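Local coordinates for Lmo2445 protein (Listeria monocytogenes EGD-e, PDB 5HZL), which is of unknown function but is a secreted, calcium-binding, internalin-like protein built on leucine-rich repeats, at residues I46-L51 with V76-I81; S70-E75 with P94-A99; T114-A119 with V142-L147; K219-F224 with S260-I265. One frame throughout, in Å; residues are numbered along the deposited sequence.

Contact 1: residues I46-L51 with V76-I81; sequences ITQADL and VFTNAI
Leu51 lays its CD2 methyl obliquely against the ring of Phe77, with Leu51 CD2 3.8 Å from Phe77 CE2. These two residues have the most surface buried here. The CB of Phe77 does not point at helix 48-51. Its CG lies opposite the carbonyl carbon (chi1 -60°), and this turn brings the ring back toward Leu51. The same ring also packs on Ile57 of strand 56-58. The other methyl of Leu51, CD1, sits 4.1 Å from Val76 O and rests on Glu75.

Gln48 makes the polar half of the contact. Its side chain bends at chi2 (61°) and so delivers the amide to the loop. Gln48 NE2 donates to Val76 O over 3.0 Å. The bond is almost straight (172°), and the acceptor lies in the amide plane. NE2 also bonds Asp52 OD1, so two partners fix the rotation of the amide. Asp52 OD1 is bonded in turn to Thr78 OG1, and the CG2 methyl of Thr78 is 4.1 Å from Gln48 NE2.

Thr47 and Asp50 close a capping box at the start of the helix. Asp50 N donates to Thr47 OG1 at 3.1 Å, and Thr47 N to Asp50 OD2 at 3.2 Å. The helix falls in the N-terminal adhesion/invasion family region, and residues 76-81 lead into repeat strand 82-84. A helical cap seated on the first repeats is characteristic of internalins.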
loop_
_atom_site.group_PDB
_atom_site.type_symbol
_atom_site.label_atom_id
_atom_site.label_comp_id
_atom_site.label_asym_id
_atom_site.label_seq_id
_atom_site.Cartn_x
_atom_site.Cartn_y
_atom_site.Cartn_z
ATOM N N ILE A 46 -31.098 14.485 12.616
ATOM C CA ILE A 46 -29.978 14.310 13.530
ATOM C C ILE A 46 -29.409 15.671 13.901
ATOM O O ILE A 46 -29.492 16.639 13.125
ATOM C CB ILE A 46 -28.855 13.426 12.960
ATOM C CG1 ILE A 46 -28.338 13.981 11.615
ATOM C CG2 ILE A 46 -29.374 12.005 12.824
ATOM C CD1 ILE A 46 -27.126 13.261 11.068
ATOM N N THR A 47 -28.817 15.715 15.089
ATOM C CA THR A 47 -28.229 16.916 15.634
ATOM C C THR A 47 -26.746 16.722 15.717
ATOM O O THR A 47 -26.266 15.605 15.554
ATOM C CB THR A 47 -28.761 17.171 17.064
ATOM O OG1 THR A 47 -28.405 16.065 17.906
ATOM C CG2 THR A 47 -30.292 17.341 17.068
ATOM N N GLN A 48 -26.018 17.807 15.981
ATOM C CA GLN A 48 -24.574 17.712 16.142
ATOM C C GLN A 48 -24.297 16.835 17.379
ATOM O O GLN A 48 -23.296 16.126 17.408
ATOM C CB GLN A 48 -23.909 19.091 16.244
ATOM C CG GLN A 48 -22.387 19.037 16.400
ATOM C CD GLN A 48 -21.673 18.367 15.238
ATOM O OE1 GLN A 48 -21.839 18.752 14.078
ATOM N NE2 GLN A 48 -20.846 17.376 15.550
ATOM N N ALA A 49 -25.197 16.882 18.371
ATOM C CA ALA A 49 -25.093 16.053 19.582
ATOM C C ALA A 49 -25.203 14.558 19.254
ATOM O O ALA A 49 -24.581 13.739 19.934
ATOM C CB ALA A 49 -26.150 16.438 20.593
ATOM N N ASP A 50 -25.998 14.204 18.236
ATOM C CA ASP A 50 -26.129 12.800 17.803
ATOM C C ASP A 50 -24.814 12.349 17.145
ATOM O O ASP A 50 -24.305 11.259 17.446
ATOM C CB ASP A 50 -27.309 12.583 16.832
ATOM C CG ASP A 50 -28.685 12.651 17.512
ATOM O OD1 ASP A 50 -28.840 12.104 18.627
ATOM O OD2 ASP A 50 -29.636 13.199 16.901
ATOM N N LEU A 51 -24.256 13.176 16.259
ATOM C CA LEU A 51 -22.984 12.815 15.616
ATOM C C LEU A 51 -21.850 12.682 16.646
ATOM O O LEU A 51 -20.917 11.885 16.453
ATOM C CB LEU A 51 -22.583 13.801 14.513
ATOM C CG LEU A 51 -23.494 13.950 13.294
ATOM C CD1 LEU A 51 -22.833 14.856 12.262
ATOM C CD2 LEU A 51 -23.785 12.592 12.681
ATOM N N VAL A 76 -18.919 16.877 10.838
ATOM C CA VAL A 76 -17.778 16.630 11.698
ATOM C C VAL A 76 -18.202 15.652 12.796
ATOM O O VAL A 76 -19.090 15.969 13.593
ATOM C CB VAL A 76 -17.290 17.947 12.355
ATOM C CG1 VAL A 76 -16.168 17.673 13.353
ATOM C CG2 VAL A 76 -16.848 18.946 11.294
ATOM N N PHE A 77 -17.576 14.472 12.823
ATOM C CA PHE A 77 -17.844 13.457 13.838
ATOM C C PHE A 77 -16.739 13.715 14.849
ATOM O O PHE A 77 -15.743 13.014 14.869
ATOM C CB PHE A 77 -17.731 12.065 13.238
ATOM C CG PHE A 77 -18.692 11.795 12.114
ATOM C CD1 PHE A 77 -18.401 12.209 10.816
ATOM C CD2 PHE A 77 -19.875 11.080 12.342
ATOM C CE1 PHE A 77 -19.287 11.943 9.772
ATOM C CE2 PHE A 77 -20.761 10.811 11.303
ATOM C CZ PHE A 77 -20.468 11.243 10.017
ATOM N N THR A 78 -16.923 14.741 15.682
ATOM C CA THR A 78 -15.905 15.173 16.669
ATOM C C THR A 78 -15.244 14.094 17.523
ATOM O O THR A 78 -14.116 14.289 17.921
ATOM C CB THR A 78 -16.439 16.220 17.685
ATOM O OG1 THR A 78 -17.441 15.609 18.486
ATOM C CG2 THR A 78 -17.027 17.482 17.021
ATOM N N ASN A 79 -15.923 12.979 17.794
ATOM C CA ASN A 79 -15.363 11.899 18.657
ATOM C C ASN A 79 -15.128 10.528 18.033
ATOM O O ASN A 79 -14.821 9.571 18.743
ATOM C CB ASN A 79 -16.306 11.690 19.830
ATOM C CG ASN A 79 -16.507 12.933 20.621
ATOM O OD1 ASN A 79 -15.573 13.680 20.882
ATOM N ND2 ASN A 79 -17.732 13.158 21.021
ATOM N N ALA A 80 -15.280 10.426 16.724
ATOM C CA ALA A 80 -15.080 9.165 16.061
ATOM C C ALA A 80 -13.578 8.887 16.030
ATOM O O ALA A 80 -12.824 9.634 15.418
ATOM C CB ALA A 80 -15.655 9.215 14.654
ATOM N N ILE A 81 -13.153 7.836 16.727
ATOM C CA ILE A 81 -11.739 7.462 16.763
ATOM C C ILE A 81 -11.385 6.325 15.811
ATOM O O ILE A 81 -10.211 6.042 15.641
ATOM C CB ILE A 81 -11.226 7.121 18.192
ATOM C CG1 ILE A 81 -11.880 5.858 18.775
ATOM C CG2 ILE A 81 -11.420 8.316 19.116
ATOM C CD1 ILE A 81 -11.276 5.420 20.097
#

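Contact 2: residues S70-E75 with P94-A99; sequences SVLNNE and PDLSEA
Asn73 reaches across to the loop 94-99 with both atoms of its amide. Asn73 ND2 donates to Asp95 O at 3.0 Å. The donor stands 32° out of the carbonyl plane, so this bond is tilted. On the other branch, Asn73 OD1 accepts a weak bond from Ala99 N at 3.3 Å. One side-chain amide thus ties together two backbone points four residues apart, which limits its rotation.

The close packing lies around this amide. Leu96 crosses Asn73 at about a right angle, and Leu96 CD2 is 3.7 Å from Asn73 ND2. Leu96 CD2 also approaches Leu72 CB at 4.1 Å. Ala99 CB points in beside them, 4.3 Å from Leu72 CB. Leu72, Leu96 and Ala99 are all buried.

The outer part is looser. Ser70 lies along the Pro94 ring, with Ser70 N 3.8 Å from Pro94 CG, in packing without a cross-segment bond. Ser70 OG bonds Glu67 O. Glu98 brings CB near Asn73 OD1, but the rest of its exposed side chain leads away. Asp95 turns its carboxylate back on its own loop. OD1 accepts from Ser97 N, an Asx turn, and Ser97 OG meets Asp95 OD1 at 2.7 Å on its syn lone pair.

Residues 71-74 form a 3-10 turn. The two loops run into the adjacent parallel strands 82-84 and 105-107. Such coil-on-coil stacking of the connecting segments is characteristic of a leucine-rich-repeat solenoid.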
loop_
_atom_site.group_PDB
_atom_site.type_symbol
_atom_site.label_atom_id
_atom_site.label_comp_id
_atom_site.label_asym_id
_atom_site.label_seq_id
_atom_site.Cartn_x
_atom_site.Cartn_y
_atom_site.Cartn_z
ATOM N N SER A 70 -16.617 10.602 0.296
ATOM C CA SER A 70 -16.331 12.035 0.425
ATOM C C SER A 70 -17.486 12.796 1.081
ATOM O O SER A 70 -17.299 13.861 1.666
ATOM C CB SER A 70 -15.930 12.646 -0.920
ATOM O OG SER A 70 -16.954 12.510 -1.870
ATOM N N VAL A 71 -18.672 12.214 0.978
ATOM C CA VAL A 71 -19.881 12.755 1.604
ATOM C C VAL A 71 -19.745 12.935 3.133
ATOM O O VAL A 71 -20.396 13.820 3.702
ATOM C CB VAL A 71 -21.097 11.882 1.209
ATOM C CG1 VAL A 71 -22.205 11.911 2.226
ATOM C CG2 VAL A 71 -21.599 12.282 -0.177
ATOM N N LEU A 72 -18.899 12.118 3.775
ATOM C CA LEU A 72 -18.641 12.209 5.225
ATOM C C LEU A 72 -18.138 13.606 5.631
ATOM O O LEU A 72 -18.412 14.071 6.755
ATOM C CB LEU A 72 -17.661 11.128 5.685
ATOM C CG LEU A 72 -18.156 9.678 5.597
ATOM C CD1 LEU A 72 -17.038 8.688 5.897
ATOM C CD2 LEU A 72 -19.343 9.427 6.522
ATOM N N ASN A 73 -17.420 14.270 4.721
ATOM C CA ASN A 73 -16.945 15.638 4.955
ATOM C C ASN A 73 -18.053 16.700 5.067
ATOM O O ASN A 73 -17.763 17.863 5.355
ATOM C CB ASN A 73 -15.905 16.032 3.913
ATOM C CG ASN A 73 -14.596 15.307 4.116
ATOM O OD1 ASN A 73 -14.150 15.144 5.249
ATOM N ND2 ASN A 73 -13.951 14.903 3.029
ATOM N N ASN A 74 -19.307 16.304 4.839
ATOM C CA ASN A 74 -20.436 17.220 5.009
ATOM C C ASN A 74 -20.682 17.514 6.469
ATOM O O ASN A 74 -21.469 18.378 6.771
ATOM C CB ASN A 74 -21.735 16.682 4.400
ATOM C CG ASN A 74 -21.711 16.658 2.881
ATOM O OD1 ASN A 74 -20.745 17.085 2.244
ATOM N ND2 ASN A 74 -22.790 16.157 2.289
ATOM N N GLU A 75 -20.039 16.779 7.369
ATOM C CA GLU A 75 -20.194 17.015 8.798
ATOM C C GLU A 75 -18.886 16.722 9.524
ATOM O O GLU A 75 -17.879 16.379 8.910
ATOM C CB GLU A 75 -21.320 16.141 9.377
ATOM C CG GLU A 75 -22.689 16.291 8.722
ATOM C CD GLU A 75 -23.269 17.697 8.797
ATOM O OE1 GLU A 75 -22.798 18.553 9.592
ATOM O OE2 GLU A 75 -24.224 17.935 8.041
ATOM N N PRO A 94 -10.739 9.675 -0.387
ATOM C CA PRO A 94 -10.642 11.115 -0.143
ATOM C C PRO A 94 -9.958 11.457 1.195
ATOM O O PRO A 94 -9.692 10.577 2.038
ATOM C CB PRO A 94 -12.109 11.551 -0.105
ATOM C CG PRO A 94 -12.813 10.358 0.470
ATOM C CD PRO A 94 -12.091 9.159 -0.087
ATOM N N ASP A 95 -9.668 12.746 1.349
ATOM C CA ASP A 95 -9.065 13.307 2.553
ATOM C C ASP A 95 -10.249 13.555 3.500
ATOM O O ASP A 95 -11.031 14.486 3.284
ATOM C CB ASP A 95 -8.320 14.604 2.182
ATOM C CG ASP A 95 -7.717 15.340 3.382
ATOM O OD1 ASP A 95 -8.156 15.122 4.533
ATOM O OD2 ASP A 95 -6.807 16.173 3.148
ATOM N N LEU A 96 -10.378 12.717 4.529
ATOM C CA LEU A 96 -11.470 12.812 5.509
ATOM C C LEU A 96 -11.090 13.482 6.843
ATOM O O LEU A 96 -11.835 13.364 7.819
ATOM C CB LEU A 96 -12.048 11.413 5.779
ATOM C CG LEU A 96 -12.673 10.660 4.597
ATOM C CD1 LEU A 96 -13.001 9.236 4.980
ATOM C CD2 LEU A 96 -13.921 11.367 4.088
ATOM N N SER A 97 -9.963 14.197 6.886
ATOM C CA SER A 97 -9.510 14.879 8.119
ATOM C C SER A 97 -10.470 15.957 8.631
ATOM O O SER A 97 -10.467 16.283 9.810
ATOM C CB SER A 97 -8.138 15.515 7.908
ATOM O OG SER A 97 -8.174 16.487 6.880
ATOM N N GLU A 98 -11.273 16.498 7.723
ATOM C CA GLU A 98 -12.257 17.539 8.031
ATOM C C GLU A 98 -13.377 16.886 8.885
ATOM O O GLU A 98 -13.815 17.430 9.898
ATOM C CB GLU A 98 -12.826 18.099 6.702
ATOM C CG GLU A 98 -13.492 19.474 6.747
ATOM C CD GLU A 98 -12.501 20.642 6.928
ATOM O OE1 GLU A 98 -11.264 20.405 6.999
ATOM O OE2 GLU A 98 -12.968 21.816 6.988
ATOM N N ALA A 99 -13.798 15.698 8.464
ATOM C CA ALA A 99 -14.854 14.939 9.138
ATOM C C ALA A 99 -14.410 14.088 10.317
ATOM O O ALA A 99 -15.219 13.784 11.199
ATOM C CB ALA A 99 -15.546 14.031 8.131
#

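Contact 3: residues T114-A119 with V142-L147; sequences TVFPDA and VGMEGL
Phe116 and Met144, a selenomethionine, meet in the leucine-rich-repeat solenoid, where they join loops of successive coils. The two side chains come from opposite directions. Phe116 has CG anti to its N (chi1 -179°), which extends the ring toward the second loop. Met144 first runs out straight, with chi2 near anti, then bends at SE (chi3 -98°). The selenium comes in at the ring edge, near its plane, 4.7 Å from the Phe116 centroid. This is a Met-aromatic contact. The bend keeps CE beside the ring and brings it over Pro117 O and Ala119 N. A separate side-chain contact puts Met144 CE 4.3 Å from Ala119 CB. Beyond the pair, Met144 rests on Leu124 and Phe116 on Leu93.

Asp118 and Val142 pair nearer the surface. Asp118 CG lies beside its own N (chi1 -66°), and this places OD1 in front of the Val142 amide. Val142 N donates weakly to Asp118 OD1 at 3.2 Å. The carboxylate also covers the valine branch point, with Asp118 CG 3.6 Å from Val142 CB. Next to it, Ala119 N gives a second weak bond to Val142 O at 3.0 Å.

Gly143, with positive phi, turns the chain here and brings its CA 3.3 Å from Ala119 O in a CA-H...O contact. The bend is also held from within its loop: Gly143 N donates to Glu145 OE2 at 3.1 Å, on the syn side and tilted out of the carboxylate plane.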
loop_
_atom_site.group_PDB
_atom_site.type_symbol
_atom_site.label_atom_id
_atom_site.label_comp_id
_atom_site.label_asym_id
_atom_site.label_seq_id
_atom_site.Cartn_x
_atom_site.Cartn_y
_atom_site.Cartn_z
ATOM N N THR A 114 -6.573 2.531 -4.194
ATOM C CA THR A 114 -5.470 2.727 -5.116
ATOM C C THR A 114 -4.598 3.900 -4.704
ATOM O O THR A 114 -3.454 3.982 -5.147
ATOM C CB THR A 114 -5.981 2.967 -6.552
ATOM O OG1 THR A 114 -6.792 4.161 -6.609
ATOM C CG2 THR A 114 -6.783 1.755 -7.033
ATOM N N VAL A 115 -5.128 4.811 -3.883
ATOM C CA VAL A 115 -4.379 5.987 -3.411
ATOM C C VAL A 115 -4.827 6.327 -2.008
ATOM O O VAL A 115 -6.032 6.510 -1.768
ATOM C CB VAL A 115 -4.665 7.261 -4.261
ATOM C CG1 VAL A 115 -4.005 8.509 -3.666
ATOM C CG2 VAL A 115 -4.231 7.068 -5.700
ATOM N N PHE A 116 -3.859 6.432 -1.100
ATOM C CA PHE A 116 -4.112 6.813 0.281
ATOM C C PHE A 116 -3.402 8.163 0.397
ATOM O O PHE A 116 -2.199 8.203 0.605
ATOM C CB PHE A 116 -3.559 5.762 1.235
ATOM C CG PHE A 116 -3.800 6.083 2.674
ATOM C CD1 PHE A 116 -5.033 5.797 3.271
ATOM C CD2 PHE A 116 -2.806 6.683 3.435
ATOM C CE1 PHE A 116 -5.260 6.109 4.606
ATOM C CE2 PHE A 116 -3.028 6.992 4.764
ATOM C CZ PHE A 116 -4.255 6.708 5.354
ATOM N N PRO A 117 -4.153 9.280 0.285
ATOM C CA PRO A 117 -3.514 10.605 0.287
ATOM C C PRO A 117 -2.951 11.099 1.613
ATOM O O PRO A 117 -3.300 10.593 2.695
ATOM C CB PRO A 117 -4.661 11.537 -0.133
ATOM C CG PRO A 117 -5.858 10.907 0.500
ATOM C CD PRO A 117 -5.616 9.406 0.464
ATOM N N ASP A 118 -2.066 12.084 1.484
ATOM C CA ASP A 118 -1.452 12.739 2.616
ATOM C C ASP A 118 -2.622 13.531 3.206
ATOM O O ASP A 118 -3.336 14.253 2.496
ATOM C CB ASP A 118 -0.276 13.628 2.180
ATOM C CG ASP A 118 0.921 12.816 1.604
ATOM O OD1 ASP A 118 1.121 11.621 1.959
ATOM O OD2 ASP A 118 1.693 13.393 0.806
ATOM N N ALA A 119 -2.828 13.349 4.502
ATOM C CA ALA A 119 -3.936 13.972 5.197
ATOM C C ALA A 119 -3.569 14.256 6.631
ATOM O O ALA A 119 -2.816 13.509 7.258
ATOM C CB ALA A 119 -5.139 13.045 5.143
ATOM N N VAL A 142 2.152 11.867 4.989
ATOM C CA VAL A 142 2.403 13.239 5.447
ATOM C C VAL A 142 1.099 13.675 6.119
ATOM O O VAL A 142 0.015 13.520 5.549
ATOM C CB VAL A 142 2.854 14.223 4.329
ATOM C CG1 VAL A 142 2.992 15.642 4.878
ATOM C CG2 VAL A 142 4.174 13.772 3.707
ATOM N N GLY A 143 1.236 14.204 7.334
ATOM C CA GLY A 143 0.112 14.618 8.172
ATOM C C GLY A 143 -0.208 13.578 9.254
ATOM O O GLY A 143 -0.974 13.868 10.171
HETATM N N MSE A 144 0.400 12.386 9.158
HETATM C CA MSE A 144 0.190 11.273 10.095
HETATM C C MSE A 144 1.473 10.927 10.823
HETATM O O MSE A 144 1.801 9.759 11.028
HETATM C CB MSE A 144 -0.323 10.116 9.231
HETATM C CG MSE A 144 -1.734 10.418 8.733
HETATM SE SE MSE A 144 -2.306 9.191 7.309
HETATM C CE MSE A 144 -1.917 10.284 5.723
ATOM N N GLU A 145 2.201 11.954 11.251
ATOM C CA GLU A 145 3.480 11.781 11.954
ATOM C C GLU A 145 3.425 10.971 13.260
ATOM O O GLU A 145 4.457 10.506 13.742
ATOM C CB GLU A 145 4.154 13.139 12.213
ATOM C CG GLU A 145 4.693 13.877 10.971
ATOM C CD GLU A 145 3.640 14.451 10.014
ATOM O OE1 GLU A 145 2.531 14.838 10.465
ATOM O OE2 GLU A 145 3.947 14.550 8.799
ATOM N N GLY A 146 2.233 10.793 13.818
ATOM C CA GLY A 146 2.054 10.042 15.055
ATOM C C GLY A 146 1.860 8.546 14.919
ATOM O O GLY A 146 1.743 7.868 15.934
ATOM N N LEU A 147 1.829 8.029 13.686
ATOM C CA LEU A 147 1.646 6.591 13.451
ATOM C C LEU A 147 2.593 5.663 14.219
ATOM O O LEU A 147 3.803 5.908 14.290
ATOM C CB LEU A 147 1.730 6.269 11.957
ATOM C CG LEU A 147 0.511 6.607 11.091
ATOM C CD1 LEU A 147 0.832 6.517 9.605
ATOM C CD2 LEU A 147 -0.674 5.707 11.441
#

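Contact 4: residues K219-F224 with S260-I265; sequences KVFVPF and SYMYTI
Pro223 presses its CB onto one face of the Tyr261 ring. The CH-pi contact puts Pro223 CB 3.9 Å from the Tyr261 centroid and only 16° off the ring normal. The proline is the main bump. Its CD also sits over the centre of the Phe221 ring, so it fits into the corner between two rings and touches a face of each. Phe221 CE1 comes to the edge of the Tyr261 ring and lies 3.8 Å from Tyr261 CB.

On the sheet face that carries Lys219, Phe221 and Thr264, Met262, a selenomethionine, crosses Phe221 at about a right angle. Its chain folds at chi2 and chi3 (-61° and -65°). The fold tucks Met262 SE against the near end of Phe221, 3.7 Å from Phe221 CB and at the ring edge, and turns CE in toward Lys219. Farther along, Lys219 runs extended beside Thr264, with Lys219 CG 3.5 Å from Thr264 OG1.

The other face of the sheet carries Val220 and Tyr263. Both pack on Ile279 of strand 273-281, and Val220 also meets Phe294.

Backbone bonds fix the register. Val220 and Tyr263 form the hydrogen-bonded antiparallel pair, and Tyr263 N donates to Val220 O at 2.8 Å. Val222 N reaches Tyr261 O at 3.0 Å, at the end of the paired stretch.

Tyr261 touches Glu163, which with Glu187 binds a calcium ion. The ion is about 4 Å from the tyrosine side chain. A short antiparallel sheet laid on a larger mixed one is consistent with the immunoglobulin-like sandwich of the E-set clan.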
loop_
_atom_site.group_PDB
_atom_site.type_symbol
_atom_site.label_atom_id
_atom_site.label_comp_id
_atom_site.label_asym_id
_atom_site.label_seq_id
_atom_site.Cartn_x
_atom_site.Cartn_y
_atom_site.Cartn_z
ATOM N N LYS A 219 20.625 -6.349 -19.544
ATOM C CA LYS A 219 21.003 -5.642 -18.318
ATOM C C LYS A 219 19.751 -5.055 -17.688
ATOM O O LYS A 219 19.156 -4.130 -18.233
ATOM C CB LYS A 219 22.024 -4.549 -18.616
ATOM C CG LYS A 219 23.270 -5.145 -19.229
ATOM C CD LYS A 219 24.452 -4.207 -19.386
ATOM C CE LYS A 219 25.607 -5.033 -19.955
ATOM N NZ LYS A 219 26.908 -4.333 -20.090
ATOM N N VAL A 220 19.376 -5.587 -16.527
ATOM C CA VAL A 220 18.166 -5.156 -15.802
ATOM C C VAL A 220 18.463 -4.348 -14.529
ATOM O O VAL A 220 19.513 -4.540 -13.913
ATOM C CB VAL A 220 17.311 -6.387 -15.442
ATOM C CG1 VAL A 220 16.850 -7.080 -16.715
ATOM C CG2 VAL A 220 18.079 -7.378 -14.566
ATOM N N PHE A 221 17.525 -3.472 -14.139
ATOM C CA PHE A 221 17.641 -2.590 -12.943
ATOM C C PHE A 221 16.942 -3.243 -11.763
ATOM O O PHE A 221 15.707 -3.246 -11.717
ATOM C CB PHE A 221 17.026 -1.213 -13.253
ATOM C CG PHE A 221 17.014 -0.258 -12.093
ATOM C CD1 PHE A 221 18.185 0.331 -11.645
ATOM C CD2 PHE A 221 15.816 0.100 -11.476
ATOM C CE1 PHE A 221 18.174 1.227 -10.586
ATOM C CE2 PHE A 221 15.799 0.998 -10.418
ATOM C CZ PHE A 221 16.979 1.560 -9.972
ATOM N N VAL A 222 17.720 -3.792 -10.818
ATOM C CA VAL A 222 17.154 -4.489 -9.660
ATOM C C VAL A 222 17.901 -4.132 -8.372
ATOM O O VAL A 222 18.751 -4.904 -7.901
ATOM C CB VAL A 222 17.204 -6.029 -9.857
ATOM C CG1 VAL A 222 16.302 -6.716 -8.820
ATOM C CG2 VAL A 222 16.754 -6.432 -11.260
ATOM N N PRO A 223 17.582 -2.967 -7.781
ATOM C CA PRO A 223 18.250 -2.536 -6.554
ATOM C C PRO A 223 18.184 -3.502 -5.382
ATOM O O PRO A 223 19.118 -3.545 -4.587
ATOM C CB PRO A 223 17.531 -1.238 -6.206
ATOM C CG PRO A 223 17.122 -0.703 -7.512
ATOM C CD PRO A 223 16.723 -1.900 -8.319
ATOM N N PHE A 224 17.097 -4.262 -5.292
ATOM C CA PHE A 224 16.905 -5.223 -4.205
ATOM C C PHE A 224 18.071 -6.205 -4.070
ATOM O O PHE A 224 18.503 -6.505 -2.955
ATOM C CB PHE A 224 15.585 -5.993 -4.404
ATOM C CG PHE A 224 15.312 -7.009 -3.324
ATOM C CD1 PHE A 224 15.772 -8.312 -3.449
ATOM C CD2 PHE A 224 14.605 -6.659 -2.176
ATOM C CE1 PHE A 224 15.536 -9.243 -2.456
ATOM C CE2 PHE A 224 14.363 -7.590 -1.181
ATOM C CZ PHE A 224 14.832 -8.882 -1.321
ATOM N N SER A 260 26.365 0.729 -9.024
ATOM C CA SER A 260 25.128 0.698 -9.846
ATOM C C SER A 260 24.214 -0.445 -9.425
ATOM O O SER A 260 24.655 -1.404 -8.771
ATOM C CB SER A 260 25.436 0.531 -11.342
ATOM O OG SER A 260 25.866 -0.786 -11.649
ATOM N N TYR A 261 22.944 -0.353 -9.812
ATOM C CA TYR A 261 21.991 -1.418 -9.490
ATOM C C TYR A 261 21.652 -2.244 -10.722
ATOM O O TYR A 261 20.648 -2.945 -10.736
ATOM C CB TYR A 261 20.722 -0.886 -8.822
ATOM C CG TYR A 261 20.924 -0.207 -7.485
ATOM C CD1 TYR A 261 21.506 -0.877 -6.418
ATOM C CD2 TYR A 261 20.454 1.076 -7.259
ATOM C CE1 TYR A 261 21.673 -0.269 -5.176
ATOM C CE2 TYR A 261 20.607 1.697 -6.013
ATOM C CZ TYR A 261 21.216 1.021 -4.967
ATOM O OH TYR A 261 21.355 1.653 -3.737
HETATM N N MSE A 262 22.495 -2.179 -11.749
HETATM C CA MSE A 262 22.247 -2.957 -12.959
HETATM C C MSE A 262 22.820 -4.332 -12.790
HETATM O O MSE A 262 23.911 -4.486 -12.275
HETATM C CB MSE A 262 22.857 -2.330 -14.198
HETATM C CG MSE A 262 22.364 -0.898 -14.415
HETATM SE SE MSE A 262 20.412 -0.710 -14.676
HETATM C CE MSE A 262 20.211 -1.676 -16.381
ATOM N N TYR A 263 22.065 -5.346 -13.203
ATOM C CA TYR A 263 22.499 -6.743 -13.132
ATOM C C TYR A 263 22.410 -7.304 -14.553
ATOM O O TYR A 263 21.382 -7.169 -15.224
ATOM C CB TYR A 263 21.648 -7.555 -12.152
ATOM C CG TYR A 263 22.158 -8.955 -11.989
ATOM C CD1 TYR A 263 23.217 -9.230 -11.133
ATOM C CD2 TYR A 263 21.605 -10.012 -12.694
ATOM C CE1 TYR A 263 23.716 -10.525 -10.987
ATOM C CE2 TYR A 263 22.095 -11.312 -12.549
ATOM C CZ TYR A 263 23.150 -11.564 -11.697
ATOM O OH TYR A 263 23.628 -12.847 -11.553
ATOM N N THR A 264 23.499 -7.907 -15.014
ATOM C CA THR A 264 23.563 -8.481 -16.352
ATOM C C THR A 264 23.222 -9.956 -16.288
ATOM O O THR A 264 23.729 -10.654 -15.413
ATOM C CB THR A 264 24.983 -8.324 -16.928
ATOM O OG1 THR A 264 25.310 -6.938 -16.982
ATOM C CG2 THR A 264 25.095 -8.902 -18.339
ATOM N N ILE A 265 22.362 -10.420 -17.194
ATOM C CA ILE A 265 22.000 -11.838 -17.240
ATOM C C ILE A 265 22.400 -12.396 -18.607
ATOM O O ILE A 265 22.068 -11.830 -19.656
ATOM C CB ILE A 265 20.534 -12.121 -16.815
ATOM C CG1 ILE A 265 19.499 -11.613 -17.806
ATOM C CG2 ILE A 265 20.269 -11.496 -15.453
ATOM C CD1 ILE A 265 18.074 -11.814 -17.298
#

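In the fold
From the N terminus, contact 1 opens at helix 48-51 in the cap and closes at 76-81, just before strand 82-84. Contact 2 opens within that span, at 70-75, and closes at 94-99. The two therefore cross along the chain. They also touch: Phe77 N probably bonds Ala99 O. Contact 3 follows in series and joins the segments before the next two strands, 126-128 and 149-151. Asp95 of contact 2 packs there on Ala119. Contact 4 closes a separate loop in the C-terminal domain, with its centre about 53 Å from that of contact 1. Together they sample the cap, the repeats and the C-terminal sheets.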